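Local coordinates for Rbsd/fucu transport protein family protein (Streptococcus pneumoniae, PDB 4A34) that probably catalyses, as a fucose mutarotase, the interconversion of the alpha and beta anomers of L-fucose, and binds beta-L-fucopyranose in pockets formed between subunits of a ten-chain assembly, at residues S78-P83 and S128-I133; P62-V67 and I134-V139; A39-R44 and A118-A123; S69-M74 and K101-L106. One frame throughout, in Å; residues are numbered along the deposited sequence.

Contact 1. Residues S78-P83 and S128-I133; sequences SGDDIP and SLYANI. With FUL (beta-L-fucopyranose), chain B.
Tyr130 and Asp80 join the two loops through a single polar link: the tyrosine OH donates to Asp80 OD2, at the edge of the phenol ring. The modelled 2.4 Å between Tyr130 OH and Asp80 OD2 is very short, and its exact length is doubtful. The carboxylate is turned 47° from the ring, and the two side chains cross at about a right angle. The same OD2 is bonded to Tyr66 OH of a second subunit, tying this loop pair to the subunit interface.

Pro83 supplies the apolar contact, CG to Tyr130 CB at 4.1 Å, while its CB packs against the carbonyl oxygen of Leu129 at 3.4 Å.

Beta-L-fucopyranose covers one face of the Tyr130 ring, with C4 above the ring centre and C6 3.6 Å from Tyr130 CZ. Tyr130 CG lies anti to the carbonyl carbon (chi1 -65°), which brings the ring against the sugar and its hydroxyl to Asp80. Tyr130 N donates to O3 at 2.9 Å, and Asn132 ND2 to O2, also at 2.9 Å. Segment 128-133 therefore supplies a platform and donors to the fucose pocket, to which Asp30, Tyr112 and His22 ND1 of the second subunit add further bonds.

Behind the loops, Trp86 and Tyr89 of helix 85-93 bond the carbonyls of Tyr130 and Ala131, Met74 of strand 71-74 packs on Tyr130, and Ile133 leads into strand 133-136 beside strand 25-29.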
loop_
_atom_site.group_PDB
_atom_site.type_symbol
_atom_site.label_atom_id
_atom_site.label_comp_id
_atom_site.label_asym_id
_atom_site.label_seq_id
_atom_site.Cartn_x
_atom_site.Cartn_y
_atom_site.Cartn_z
ATOM N N SER I 78 -5.543 12.887 -42.880
ATOM C CA SER I 78 -5.412 14.016 -43.812
ATOM C C SER I 78 -6.258 15.224 -43.354
ATOM O O SER I 78 -7.372 15.049 -42.857
ATOM C CB SER I 78 -5.750 13.589 -45.253
ATOM O OG SER I 78 -6.921 12.787 -45.311
ATOM N N GLY I 79 -5.737 16.448 -43.496
ATOM C CA GLY I 79 -4.441 16.716 -44.115
ATOM C C GLY I 79 -3.310 17.073 -43.164
ATOM O O GLY I 79 -2.820 18.206 -43.166
ATOM N N ASP I 80 -2.901 16.108 -42.344
ATOM C CA ASP I 80 -1.633 16.207 -41.635
ATOM C C ASP I 80 -0.550 15.714 -42.570
ATOM O O ASP I 80 -0.822 14.969 -43.513
ATOM C CB ASP I 80 -1.627 15.355 -40.369
ATOM C CG ASP I 80 -2.654 15.802 -39.355
ATOM O OD1 ASP I 80 -3.130 16.955 -39.424
ATOM O OD2 ASP I 80 -2.984 14.987 -38.476
ATOM N N ASP I 81 0.678 16.133 -42.298
ATOM C CA ASP I 81 1.817 15.770 -43.116
ATOM C C ASP I 81 2.431 14.464 -42.631
ATOM O O ASP I 81 2.350 14.131 -41.452
ATOM C CB ASP I 81 2.852 16.900 -43.076
ATOM C CG ASP I 81 2.255 18.261 -43.455
ATOM O OD1 ASP I 81 1.746 18.405 -44.593
ATOM O OD2 ASP I 81 2.297 19.189 -42.616
ATOM N N ILE I 82 3.028 13.714 -43.547
ATOM C CA ILE I 82 3.890 12.601 -43.168
ATOM C C ILE I 82 5.060 13.214 -42.400
ATOM O O ILE I 82 5.689 14.160 -42.890
ATOM C CB ILE I 82 4.409 11.805 -44.404
ATOM C CG1 ILE I 82 3.249 11.160 -45.174
ATOM C CG2 ILE I 82 5.436 10.743 -43.998
ATOM C CD1 ILE I 82 2.702 12.009 -46.346
ATOM N N PRO I 83 5.337 12.712 -41.183
ATOM C CA PRO I 83 6.427 13.322 -40.425
ATOM C C PRO I 83 7.792 12.920 -40.982
ATOM O O PRO I 83 7.952 11.798 -41.481
ATOM C CB PRO I 83 6.217 12.786 -39.004
ATOM C CG PRO I 83 5.493 11.497 -39.181
ATOM C CD PRO I 83 4.700 11.595 -40.456
ATOM N N SER I 128 7.994 16.116 -32.143
ATOM C CA SER I 128 7.556 15.777 -33.500
ATOM C C SER I 128 6.250 14.980 -33.496
ATOM O O SER I 128 6.058 14.113 -32.642
ATOM C CB SER I 128 8.644 14.997 -34.234
ATOM O OG SER I 128 8.094 14.301 -35.333
ATOM N N LEU I 129 5.366 15.268 -34.453
ATOM C CA LEU I 129 4.042 14.636 -34.499
ATOM C C LEU I 129 4.073 13.226 -35.080
ATOM O O LEU I 129 4.925 12.905 -35.907
ATOM C CB LEU I 129 3.039 15.486 -35.288
ATOM C CG LEU I 129 2.666 16.905 -34.854
ATOM C CD1 LEU I 129 2.579 17.034 -33.335
ATOM C CD2 LEU I 129 3.640 17.933 -35.442
ATOM N N TYR I 130 3.125 12.398 -34.638
ATOM C CA TYR I 130 2.946 11.037 -35.139
ATOM C C TYR I 130 4.261 10.261 -35.076
ATOM O O TYR I 130 4.673 9.612 -36.045
ATOM C CB TYR I 130 2.359 11.064 -36.557
ATOM C CG TYR I 130 0.959 11.643 -36.634
ATOM C CD1 TYR I 130 -0.160 10.840 -36.402
ATOM C CD2 TYR I 130 0.748 12.993 -36.938
ATOM C CE1 TYR I 130 -1.444 11.354 -36.466
ATOM C CE2 TYR I 130 -0.543 13.523 -37.005
ATOM C CZ TYR I 130 -1.636 12.687 -36.771
ATOM O OH TYR I 130 -2.928 13.178 -36.836
ATOM N N ALA I 131 4.902 10.338 -33.907
ATOM C CA ALA I 131 6.295 9.909 -33.725
ATOM C C ALA I 131 6.388 8.687 -32.830
ATOM O O ALA I 131 7.481 8.260 -32.445
ATOM C CB ALA I 131 7.126 11.056 -33.144
ATOM N N ASN I 132 5.225 8.136 -32.511
ATOM C CA ASN I 132 5.100 7.029 -31.597
ATOM C C ASN I 132 5.508 5.729 -32.273
ATOM O O ASN I 132 5.251 5.548 -33.453
ATOM C CB ASN I 132 3.650 6.957 -31.127
ATOM C CG ASN I 132 3.178 8.255 -30.500
ATOM O OD1 ASN I 132 3.516 8.553 -29.358
ATOM N ND2 ASN I 132 2.391 9.030 -31.239
ATOM N N ILE I 133 6.149 4.830 -31.533
ATOM C CA ILE I 133 6.565 3.542 -32.089
ATOM C C ILE I 133 6.140 2.444 -31.134
ATOM O O ILE I 133 6.105 2.670 -29.933
ATOM C CB ILE I 133 8.112 3.449 -32.280
ATOM C CG1 ILE I 133 8.682 4.697 -32.957
ATOM C CG2 ILE I 133 8.495 2.214 -33.085
ATOM C CD1 ILE I 133 10.193 4.667 -33.109
HETATM C C1 FUL B . -1.610 11.879 -30.914
HETATM C C2 FUL B . -0.111 12.159 -30.738
HETATM O O2 FUL B . 0.570 11.072 -30.155
HETATM C C3 FUL B . 0.472 12.416 -32.125
HETATM O O3 FUL B . 1.832 12.752 -32.048
HETATM C C4 FUL B . -0.285 13.539 -32.811
HETATM O O4 FUL B . -0.133 14.702 -32.041
HETATM C C5 FUL B . -1.762 13.170 -32.869
HETATM C C6 FUL B . -2.563 14.215 -33.635
HETATM O O5 FUL B . -2.224 12.999 -31.533
HETATM O O1 FUL B . -2.245 11.611 -29.690
#

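Contact 2. Residues P62-V67 and I134-V139; sequences PLDSYV and ILKKGV. With FUL (beta-L-fucopyranose), chain C.
The shortest bond across the contact runs from Gly138 N to Pro62 O, 2.6 Å, with a weak CA-H...O contact from Lys137 CA to the same oxygen. A second backbone bond, Asp64 N to Lys136 O at 2.8 Å, completes a single bridge that pairs Leu63 with Lys137. Leu63 O and Asp64 N close over Gly138 where a side chain would project, so the backbones come very near each other.

The Asp64 carboxylate faces two ways. OD1 takes the Tyr66 N-H at 3.1 Å, an Asx turn, and also a bond from His22 NE2. OD2 lies against the aliphatic chain of Lys136, whose bends at chi3 and chi4 (-97° and -71°) carry NZ on to a salt bridge with Glu25. Val67 CG2 meets Lys136 CD at 3.9 Å, the two side chains crossing at about a right angle.

Tyr66 CE1 touches Val139 CG2 at 3.8 Å. Fucose C6 lies over one face of the Tyr66 ring, and its O4 is 3.4 Å from Val139 CG2. Since His22 ND1 bonds the sugar, Asp64 acts as a second-shell residue: the bond at its OD1 probably fixes the rotation of the imidazole whose other nitrogen meets the fucose.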
loop_
_atom_site.group_PDB
_atom_site.type_symbol
_atom_site.label_atom_id
_atom_site.label_comp_id
_atom_site.label_asym_id
_atom_site.label_seq_id
_atom_site.Cartn_x
_atom_site.Cartn_y
_atom_site.Cartn_z
ATOM N N PRO I 62 16.346 -7.411 -29.109
ATOM C CA PRO I 62 16.031 -7.943 -30.429
ATOM C C PRO I 62 14.550 -7.842 -30.728
ATOM O O PRO I 62 13.729 -7.863 -29.806
ATOM C CB PRO I 62 16.417 -9.419 -30.314
ATOM C CG PRO I 62 17.315 -9.496 -29.141
ATOM C CD PRO I 62 16.789 -8.473 -28.198
ATOM N N LEU I 63 14.207 -7.736 -32.004
ATOM C CA LEU I 63 12.811 -7.632 -32.381
ATOM C C LEU I 63 12.251 -9.001 -32.720
ATOM O O LEU I 63 12.974 -9.892 -33.169
ATOM C CB LEU I 63 12.620 -6.641 -33.530
ATOM C CG LEU I 63 12.830 -5.157 -33.179
ATOM C CD1 LEU I 63 12.890 -4.317 -34.425
ATOM C CD2 LEU I 63 11.755 -4.609 -32.220
ATOM N N ASP I 64 10.957 -9.159 -32.476
ATOM C CA ASP I 64 10.269 -10.425 -32.661
ATOM C C ASP I 64 10.187 -10.849 -34.130
ATOM O O ASP I 64 9.516 -10.209 -34.948
ATOM C CB ASP I 64 8.866 -10.336 -32.053
ATOM C CG ASP I 64 8.268 -11.694 -31.756
ATOM O OD1 ASP I 64 8.894 -12.728 -32.079
ATOM O OD2 ASP I 64 7.157 -11.725 -31.190
ATOM N N SER I 65 10.865 -11.949 -34.440
ATOM C CA SER I 65 10.886 -12.512 -35.787
ATOM C C SER I 65 9.687 -13.427 -36.044
ATOM O O SER I 65 9.421 -13.804 -37.181
ATOM C CB SER I 65 12.169 -13.313 -35.976
ATOM O OG SER I 65 12.092 -14.529 -35.248
ATOM N N TYR I 66 8.968 -13.774 -34.982
ATOM C CA TYR I 66 7.907 -14.784 -35.040
ATOM C C TYR I 66 6.561 -14.240 -35.528
ATOM O O TYR I 66 5.558 -14.960 -35.563
ATOM C CB TYR I 66 7.772 -15.480 -33.669
ATOM C CG TYR I 66 8.864 -16.498 -33.400
ATOM C CD1 TYR I 66 10.168 -16.098 -33.084
ATOM C CD2 TYR I 66 8.597 -17.860 -33.470
ATOM C CE1 TYR I 66 11.171 -17.032 -32.851
ATOM C CE2 TYR I 66 9.600 -18.801 -33.233
ATOM C CZ TYR I 66 10.873 -18.379 -32.928
ATOM O OH TYR I 66 11.842 -19.318 -32.701
ATOM N N VAL I 67 6.555 -12.965 -35.910
ATOM C CA VAL I 67 5.361 -12.295 -36.436
ATOM C C VAL I 67 5.775 -11.440 -37.618
ATOM O O VAL I 67 6.962 -11.152 -37.794
ATOM C CB VAL I 67 4.647 -11.382 -35.373
ATOM C CG1 VAL I 67 4.126 -12.203 -34.200
ATOM C CG2 VAL I 67 5.575 -10.265 -34.887
ATOM N N ILE I 134 5.803 1.266 -31.656
ATOM C CA ILE I 134 5.648 0.077 -30.807
ATOM C C ILE I 134 6.634 -0.978 -31.252
ATOM O O ILE I 134 6.694 -1.322 -32.433
ATOM C CB ILE I 134 4.232 -0.533 -30.822
ATOM C CG1 ILE I 134 3.172 0.529 -30.530
ATOM C CG2 ILE I 134 4.145 -1.673 -29.808
ATOM C CD1 ILE I 134 1.770 0.044 -30.685
ATOM N N LEU I 135 7.418 -1.463 -30.292
ATOM C CA LEU I 135 8.446 -2.461 -30.535
ATOM C C LEU I 135 8.062 -3.723 -29.798
ATOM O O LEU I 135 7.607 -3.658 -28.649
ATOM C CB LEU I 135 9.789 -1.952 -30.026
ATOM C CG LEU I 135 10.307 -0.609 -30.555
ATOM C CD1 LEU I 135 11.535 -0.193 -29.764
ATOM C CD2 LEU I 135 10.639 -0.715 -32.045
ATOM N N LYS I 136 8.233 -4.866 -30.459
ATOM C CA LYS I 136 7.893 -6.169 -29.881
ATOM C C LYS I 136 9.145 -7.034 -29.662
ATOM O O LYS I 136 9.821 -7.412 -30.613
ATOM C CB LYS I 136 6.863 -6.898 -30.757
ATOM C CG LYS I 136 6.351 -8.214 -30.162
ATOM C CD LYS I 136 5.669 -9.093 -31.207
ATOM C CE LYS I 136 4.168 -8.948 -31.196
ATOM N NZ LYS I 136 3.551 -9.560 -30.002
ATOM N N LYS I 137 9.422 -7.350 -28.399
ATOM C CA LYS I 137 10.638 -8.054 -27.982
ATOM C C LYS I 137 10.793 -9.466 -28.569
ATOM O O LYS I 137 9.876 -10.290 -28.490
ATOM C CB LYS I 137 10.724 -8.089 -26.448
ATOM C CG LYS I 137 11.904 -8.892 -25.909
ATOM C CD LYS I 137 12.221 -8.550 -24.467
ATOM C CE LYS I 137 13.589 -9.057 -24.066
ATOM N NZ LYS I 137 13.956 -8.555 -22.716
ATOM N N GLY I 138 11.967 -9.725 -29.145
ATOM C CA GLY I 138 12.286 -11.017 -29.747
ATOM C C GLY I 138 13.133 -11.900 -28.852
ATOM O O GLY I 138 13.547 -11.485 -27.767
ATOM N N VAL I 139 13.387 -13.122 -29.314
ATOM C CA VAL I 139 14.179 -14.111 -28.585
ATOM C C VAL I 139 15.643 -13.685 -28.469
ATOM O O VAL I 139 16.205 -13.103 -29.394
ATOM C CB VAL I 139 14.089 -15.499 -29.269
ATOM C CG1 VAL I 139 14.778 -16.561 -28.443
ATOM C CG2 VAL I 139 12.632 -15.893 -29.499
HETATM C C1 FUL C . 8.917 -18.321 -25.803
HETATM C C2 FUL C . 10.241 -18.679 -25.119
HETATM O O2 FUL C . 9.994 -18.980 -23.775
HETATM C C3 FUL C . 10.817 -19.907 -25.826
HETATM O O3 FUL C . 12.085 -20.277 -25.343
HETATM C C4 FUL C . 10.920 -19.639 -27.321
HETATM O O4 FUL C . 11.819 -18.575 -27.504
HETATM C C5 FUL C . 9.554 -19.227 -27.863
HETATM C C6 FUL C . 9.585 -19.006 -29.373
HETATM O O5 FUL C . 9.144 -18.052 -27.183
HETATM O O1 FUL C . 8.291 -17.221 -25.188
HETATM O O HOH W 1 13.222 -13.266 -32.584
#

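Contact 3. Residues A39-R44 and A118-A123; sequences ANKLIR and AYAIVA. With K (potassium ion), chain D.
Lys41 and Ile121 begin a parallel ladder in which the backbone polar groups facing across the two strands are paired in turn. Ile121 N donates to Lys41 O at 3.1 Å, Ile43 N to Ile121 O at 3.0 Å and Ala123 N to Ile43 O at 2.9 Å. The middle bond is almost straight, 177° at the hydrogen. Carbonyls of the 39-44 segment also receive CA-H groups, Lys41 O that of Ala120 and Ile43 O that of Val122.

Ahead of the ladder the pairing passes to other groups. A water accepts from Asn40 N at 2.7 Å and donates to Ala118 O at 2.6 Å, bridging the segments. With CG of Asn40 anti to the backbone nitrogen (chi1 167°), its ND2 reaches Tyr119 O at 3.3 Å, tilted from the plane of that carbonyl. The Tyr119 hydroxyl is bonded to Glu19.

At the far end, Arg44 O binds a potassium ion at 2.5 Å, together with three waters and Arg44 O of a fifth subunit, so the end of the strand is part of a metal-linked subunit junction. The guanidinium of Arg44 lays one face over Ala123 CB, while NE makes a salt bridge with Asp46.

Ile43 and Val122 point to one face of the sheet, where Ile43 meets Thr16 of helix 11-19. Leu42, Arg44, Ile121 and Ala123 share the other face, where Ile121 and Ala123 pack on helix 35-38. Strand 42-45 is the outermost in the chain at this side, and strand 120-124 separates it from strand 25-29.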
loop_
_atom_site.group_PDB
_atom_site.type_symbol
_atom_site.label_atom_id
_atom_site.label_comp_id
_atom_site.label_asym_id
_atom_site.label_seq_id
_atom_site.Cartn_x
_atom_site.Cartn_y
_atom_site.Cartn_z
ATOM N N ALA I 39 -1.280 3.643 -20.238
ATOM C CA ALA I 39 -0.197 2.775 -19.781
ATOM C C ALA I 39 -0.584 1.696 -18.765
ATOM O O ALA I 39 -1.172 1.993 -17.718
ATOM C CB ALA I 39 0.957 3.623 -19.255
ATOM N N ASN I 40 -0.252 0.444 -19.083
ATOM C CA ASN I 40 -0.274 -0.626 -18.082
ATOM C C ASN I 40 0.812 -0.312 -17.056
ATOM O O ASN I 40 0.565 -0.313 -15.852
ATOM C CB ASN I 40 -0.059 -2.017 -18.717
ATOM C CG ASN I 40 0.245 -3.113 -17.682
ATOM O OD1 ASN I 40 -0.561 -3.373 -16.787
ATOM N ND2 ASN I 40 1.411 -3.756 -17.804
ATOM N N LYS I 41 2.007 -0.012 -17.556
ATOM C CA LYS I 41 3.146 0.349 -16.731
ATOM C C LYS I 41 3.792 1.587 -17.351
ATOM O O LYS I 41 4.165 1.557 -18.506
ATOM C CB LYS I 41 4.120 -0.830 -16.678
ATOM C CG LYS I 41 5.356 -0.635 -15.820
ATOM C CD LYS I 41 6.144 -1.951 -15.684
ATOM C CE LYS I 41 7.381 -1.769 -14.803
ATOM N NZ LYS I 41 7.008 -1.501 -13.367
ATOM N N LEU I 42 3.892 2.673 -16.585
ATOM C CA LEU I 42 4.406 3.953 -17.078
ATOM C C LEU I 42 5.867 4.242 -16.698
ATOM O O LEU I 42 6.245 4.189 -15.519
ATOM C CB LEU I 42 3.520 5.107 -16.596
ATOM C CG LEU I 42 3.913 6.521 -17.036
ATOM C CD1 LEU I 42 3.771 6.684 -18.542
ATOM C CD2 LEU I 42 3.083 7.568 -16.333
ATOM N N ILE I 43 6.671 4.561 -17.709
ATOM C CA ILE I 43 8.016 5.069 -17.513
ATOM C C ILE I 43 8.065 6.464 -18.119
ATOM O O ILE I 43 7.698 6.642 -19.279
ATOM C CB ILE I 43 9.049 4.174 -18.192
ATOM C CG1 ILE I 43 8.996 2.772 -17.584
ATOM C CG2 ILE I 43 10.461 4.764 -18.050
ATOM C CD1 ILE I 43 9.202 1.683 -18.594
ATOM N N ARG I 44 8.489 7.455 -17.339
ATOM C CA ARG I 44 8.581 8.810 -17.859
ATOM C C ARG I 44 10.019 9.165 -18.221
ATOM O O ARG I 44 10.900 9.180 -17.367
ATOM C CB ARG I 44 8.008 9.849 -16.875
ATOM C CG ARG I 44 6.518 9.739 -16.586
ATOM C CD ARG I 44 5.932 11.099 -16.212
ATOM N NE ARG I 44 5.725 11.918 -17.407
ATOM C CZ ARG I 44 4.584 11.995 -18.085
ATOM N NH1 ARG I 44 3.512 11.325 -17.676
ATOM N NH2 ARG I 44 4.509 12.752 -19.169
ATOM N N ALA I 118 0.233 -3.162 -24.255
ATOM C CA ALA I 118 1.687 -3.224 -24.233
ATOM C C ALA I 118 2.160 -3.328 -22.796
ATOM O O ALA I 118 1.448 -2.910 -21.871
ATOM C CB ALA I 118 2.293 -2.017 -24.915
ATOM N N TYR I 119 3.354 -3.888 -22.612
ATOM C CA TYR I 119 3.905 -4.065 -21.280
ATOM C C TYR I 119 4.200 -2.722 -20.639
ATOM O O TYR I 119 3.967 -2.541 -19.451
ATOM C CB TYR I 119 5.158 -4.937 -21.300
ATOM C CG TYR I 119 5.678 -5.277 -19.926
ATOM C CD1 TYR I 119 4.949 -6.094 -19.062
ATOM C CD2 TYR I 119 6.892 -4.778 -19.478
ATOM C CE1 TYR I 119 5.431 -6.417 -17.793
ATOM C CE2 TYR I 119 7.381 -5.098 -18.218
ATOM C CZ TYR I 119 6.645 -5.914 -17.380
ATOM O OH TYR I 119 7.133 -6.221 -16.125
ATOM N N ALA I 120 4.704 -1.782 -21.427
ATOM C CA ALA I 120 4.999 -0.458 -20.913
ATOM C C ALA I 120 4.967 0.613 -21.992
ATOM O O ALA I 120 5.265 0.363 -23.178
ATOM C CB ALA I 120 6.341 -0.445 -20.206
ATOM N N ILE I 121 4.597 1.812 -21.561
ATOM C CA ILE I 121 4.740 2.986 -22.388
ATOM C C ILE I 121 5.768 3.886 -21.723
ATOM O O ILE I 121 5.703 4.133 -20.508
ATOM C CB ILE I 121 3.401 3.735 -22.558
ATOM C CG1 ILE I 121 2.331 2.799 -23.153
ATOM C CG2 ILE I 121 3.610 5.017 -23.380
ATOM C CD1 ILE I 121 0.987 3.447 -23.428
ATOM N N VAL I 122 6.733 4.344 -22.513
ATOM C CA VAL I 122 7.636 5.406 -22.078
ATOM C C VAL I 122 7.250 6.744 -22.719
ATOM O O VAL I 122 7.211 6.872 -23.937
ATOM C CB VAL I 122 9.144 5.052 -22.310
ATOM C CG1 VAL I 122 9.336 4.264 -23.566
ATOM C CG2 VAL I 122 10.011 6.294 -22.315
ATOM N N ALA I 123 6.929 7.717 -21.875
ATOM C CA ALA I 123 6.667 9.078 -22.316
ATOM C C ALA I 123 7.994 9.798 -22.570
ATOM O O ALA I 123 8.823 9.928 -21.675
ATOM C CB ALA I 123 5.841 9.821 -21.280
HETATM K K K D . 11.716 10.442 -15.303
HETATM O O HOH W 2 0.929 -0.391 -21.398
HETATM O O HOH W 3 10.487 8.827 -13.177
HETATM O O HOH W 4 14.427 9.363 -15.714
HETATM O O HOH W 5 10.487 12.814 -16.505
#

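Contact 4. Residues S69-M74 and K101-L106; sequences SSIQFM and KTITYL
Ile71 and Ile103 pair the two parallel strands of a beta-alpha-beta crossover, strand 71-74 and strand 103-106, connected through helix 85-93. The tight part lies on the face that this helix covers. Ile71 CG2 meets Ile103 CG1 at 3.8 Å, and Ile103 CG2 sits over one face of the Phe73 ring, 4.0 Å from the ring centroid, as a CH-pi contact. Tyr105 runs alongside Phe73, pointing the same way; the two rings are oblique, their planes 77° apart, and Tyr105 CE2 comes to 3.5 Å from Phe73 CD2. Trp86 of the helix meets both rings, and Ile93 packs on Phe73.

The opposite face is looser. Thr104 and Leu106 are partly exposed there, and Gln72 CG comes only within 4.1 Å of Leu106 CG. Along the whole pair the backbones are held by three bonds, from Thr104 N to Ile71 O, Phe73 N to Thr104 O and Leu106 N to Phe73 O.

At the start of the strands the contact is polar. Thr102 OG1 accepts from Ser70 N at 2.8 Å and is also bonded to Asp68 O. A chi1 of -171° swings the Ser69 hydroxyl away from its own N and across to the 101-106 segment, where it donates to Thr102 O at 2.7 Å. Thr104 OG1 lies equally close to Ser69 OG, at 2.7 Å. Gln72 NE2 in turn donates to Ser69 OG at 2.8 Å, the oxygen lying only 4° out of the amide plane.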
loop_
_atom_site.group_PDB
_atom_site.type_symbol
_atom_site.label_atom_id
_atom_site.label_comp_id
_atom_site.label_asym_id
_atom_site.label_seq_id
_atom_site.Cartn_x
_atom_site.Cartn_y
_atom_site.Cartn_z
ATOM N N SER I 69 4.733 -8.143 -38.317
ATOM C CA SER I 69 5.036 -6.789 -37.877
ATOM C C SER I 69 5.542 -6.742 -36.435
ATOM O O SER I 69 4.796 -7.026 -35.490
ATOM C CB SER I 69 3.819 -5.881 -38.046
ATOM O OG SER I 69 4.177 -4.530 -37.808
ATOM N N SER I 70 6.813 -6.377 -36.279
ATOM C CA SER I 70 7.397 -6.195 -34.960
ATOM C C SER I 70 7.457 -4.712 -34.595
ATOM O O SER I 70 7.746 -4.363 -33.449
ATOM C CB SER I 70 8.788 -6.827 -34.897
ATOM O OG SER I 70 9.747 -5.987 -35.510
ATOM N N ILE I 71 7.183 -3.851 -35.576
ATOM C CA ILE I 71 7.218 -2.390 -35.397
ATOM C C ILE I 71 5.957 -1.741 -35.983
ATOM O O ILE I 71 5.522 -2.091 -37.081
ATOM C CB ILE I 71 8.500 -1.779 -36.034
ATOM C CG1 ILE I 71 9.755 -2.279 -35.314
ATOM C CG2 ILE I 71 8.468 -0.262 -36.016
ATOM C CD1 ILE I 71 10.984 -2.288 -36.174
ATOM N N GLN I 72 5.360 -0.815 -35.237
ATOM C CA GLN I 72 4.182 -0.095 -35.713
ATOM C C GLN I 72 4.343 1.401 -35.537
ATOM O O GLN I 72 4.819 1.863 -34.500
ATOM C CB GLN I 72 2.909 -0.540 -34.987
ATOM C CG GLN I 72 2.422 -1.939 -35.305
ATOM C CD GLN I 72 3.098 -2.981 -34.449
ATOM O OE1 GLN I 72 3.004 -2.956 -33.215
ATOM N NE2 GLN I 72 3.801 -3.901 -35.096
ATOM N N PHE I 73 3.948 2.162 -36.550
ATOM C CA PHE I 73 3.863 3.606 -36.407
ATOM C C PHE I 73 2.394 3.998 -36.352
ATOM O O PHE I 73 1.524 3.154 -36.550
ATOM C CB PHE I 73 4.594 4.343 -37.536
ATOM C CG PHE I 73 6.069 4.034 -37.634
ATOM C CD1 PHE I 73 6.784 3.543 -36.548
ATOM C CD2 PHE I 73 6.752 4.275 -38.819
ATOM C CE1 PHE I 73 8.151 3.268 -36.652
ATOM C CE2 PHE I 73 8.116 4.005 -38.929
ATOM C CZ PHE I 73 8.814 3.496 -37.846
ATOM N N MET I 74 2.120 5.260 -36.045
ATOM C CA MET I 74 0.753 5.754 -36.022
ATOM C C MET I 74 0.508 6.549 -37.289
ATOM O O MET I 74 1.135 7.587 -37.497
ATOM C CB MET I 74 0.507 6.630 -34.791
ATOM C CG MET I 74 -0.864 7.312 -34.771
ATOM S SD MET I 74 -1.089 8.478 -33.412
ATOM C CE MET I 74 -1.341 7.356 -32.036
ATOM N N LYS I 101 10.303 -4.191 -43.939
ATOM C CA LYS I 101 9.040 -4.867 -44.240
ATOM C C LYS I 101 8.209 -5.165 -42.982
ATOM O O LYS I 101 6.993 -5.374 -43.075
ATOM C CB LYS I 101 9.301 -6.163 -45.027
ATOM N N THR I 102 8.861 -5.179 -41.820
ATOM C CA THR I 102 8.183 -5.451 -40.552
ATOM C C THR I 102 7.394 -4.254 -40.016
ATOM O O THR I 102 6.539 -4.420 -39.142
ATOM C CB THR I 102 9.168 -5.969 -39.462
ATOM O OG1 THR I 102 8.448 -6.712 -38.473
ATOM C CG2 THR I 102 9.895 -4.822 -38.792
ATOM N N ILE I 103 7.684 -3.054 -40.523
ATOM C CA ILE I 103 6.952 -1.850 -40.119
ATOM C C ILE I 103 5.547 -1.850 -40.713
ATOM O O ILE I 103 5.384 -2.018 -41.926
ATOM C CB ILE I 103 7.675 -0.543 -40.532
ATOM C CG1 ILE I 103 9.024 -0.423 -39.819
ATOM C CG2 ILE I 103 6.797 0.689 -40.227
ATOM C CD1 ILE I 103 9.892 0.712 -40.313
ATOM N N THR I 104 4.540 -1.689 -39.855
ATOM C CA THR I 104 3.164 -1.476 -40.306
ATOM C C THR I 104 2.621 -0.211 -39.647
ATOM O O THR I 104 3.302 0.403 -38.827
ATOM C CB THR I 104 2.239 -2.705 -40.057
ATOM O OG1 THR I 104 2.113 -2.955 -38.655
ATOM C CG2 THR I 104 2.777 -3.966 -40.754
ATOM N N TYR I 105 1.413 0.194 -40.025
ATOM C CA TYR I 105 0.877 1.491 -39.618
ATOM C C TYR I 105 -0.549 1.352 -39.107
ATOM O O TYR I 105 -1.382 0.695 -39.733
ATOM C CB TYR I 105 0.949 2.489 -40.783
ATOM C CG TYR I 105 2.347 2.653 -41.351
ATOM C CD1 TYR I 105 2.852 1.749 -42.289
ATOM C CD2 TYR I 105 3.171 3.703 -40.941
ATOM C CE1 TYR I 105 4.142 1.883 -42.808
ATOM C CE2 TYR I 105 4.464 3.857 -41.460
ATOM C CZ TYR I 105 4.945 2.940 -42.393
ATOM O OH TYR I 105 6.226 3.071 -42.907
ATOM N N LEU I 106 -0.827 1.961 -37.964
ATOM C CA LEU I 106 -2.126 1.803 -37.334
ATOM C C LEU I 106 -2.889 3.114 -37.298
ATOM O O LEU I 106 -2.296 4.184 -37.144
ATOM C CB LEU I 106 -1.976 1.247 -35.911
ATOM C CG LEU I 106 -1.149 -0.014 -35.625
ATOM C CD1 LEU I 106 -1.232 -0.377 -34.154
ATOM C CD2 LEU I 106 -1.606 -1.182 -36.453
#

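In the fold
Contacts 2, 3 and 4 all reach one mixed sheet. Contacts 3 and 4 hold its two outermost strand pairs within the chain, their centres about 19 Å apart on opposite sides of the chain's centre. Contact 2 adjoins contact 4 through strands 133-136 and 71-74, with a probable hydrogen bond from Ile134 N to Gln72 O at 3.1 Å. Contacts 1 and 2 follow each other in sequence at Ile133 and Ile134, yet their centres lie about 24 Å apart, at separate fucose molecules. Each pocket is shared: contact 1 of one subunit meets the contact 2 region of another, while the side chain of Met74 in contact 4 lies about 4 Å from a bound fucose.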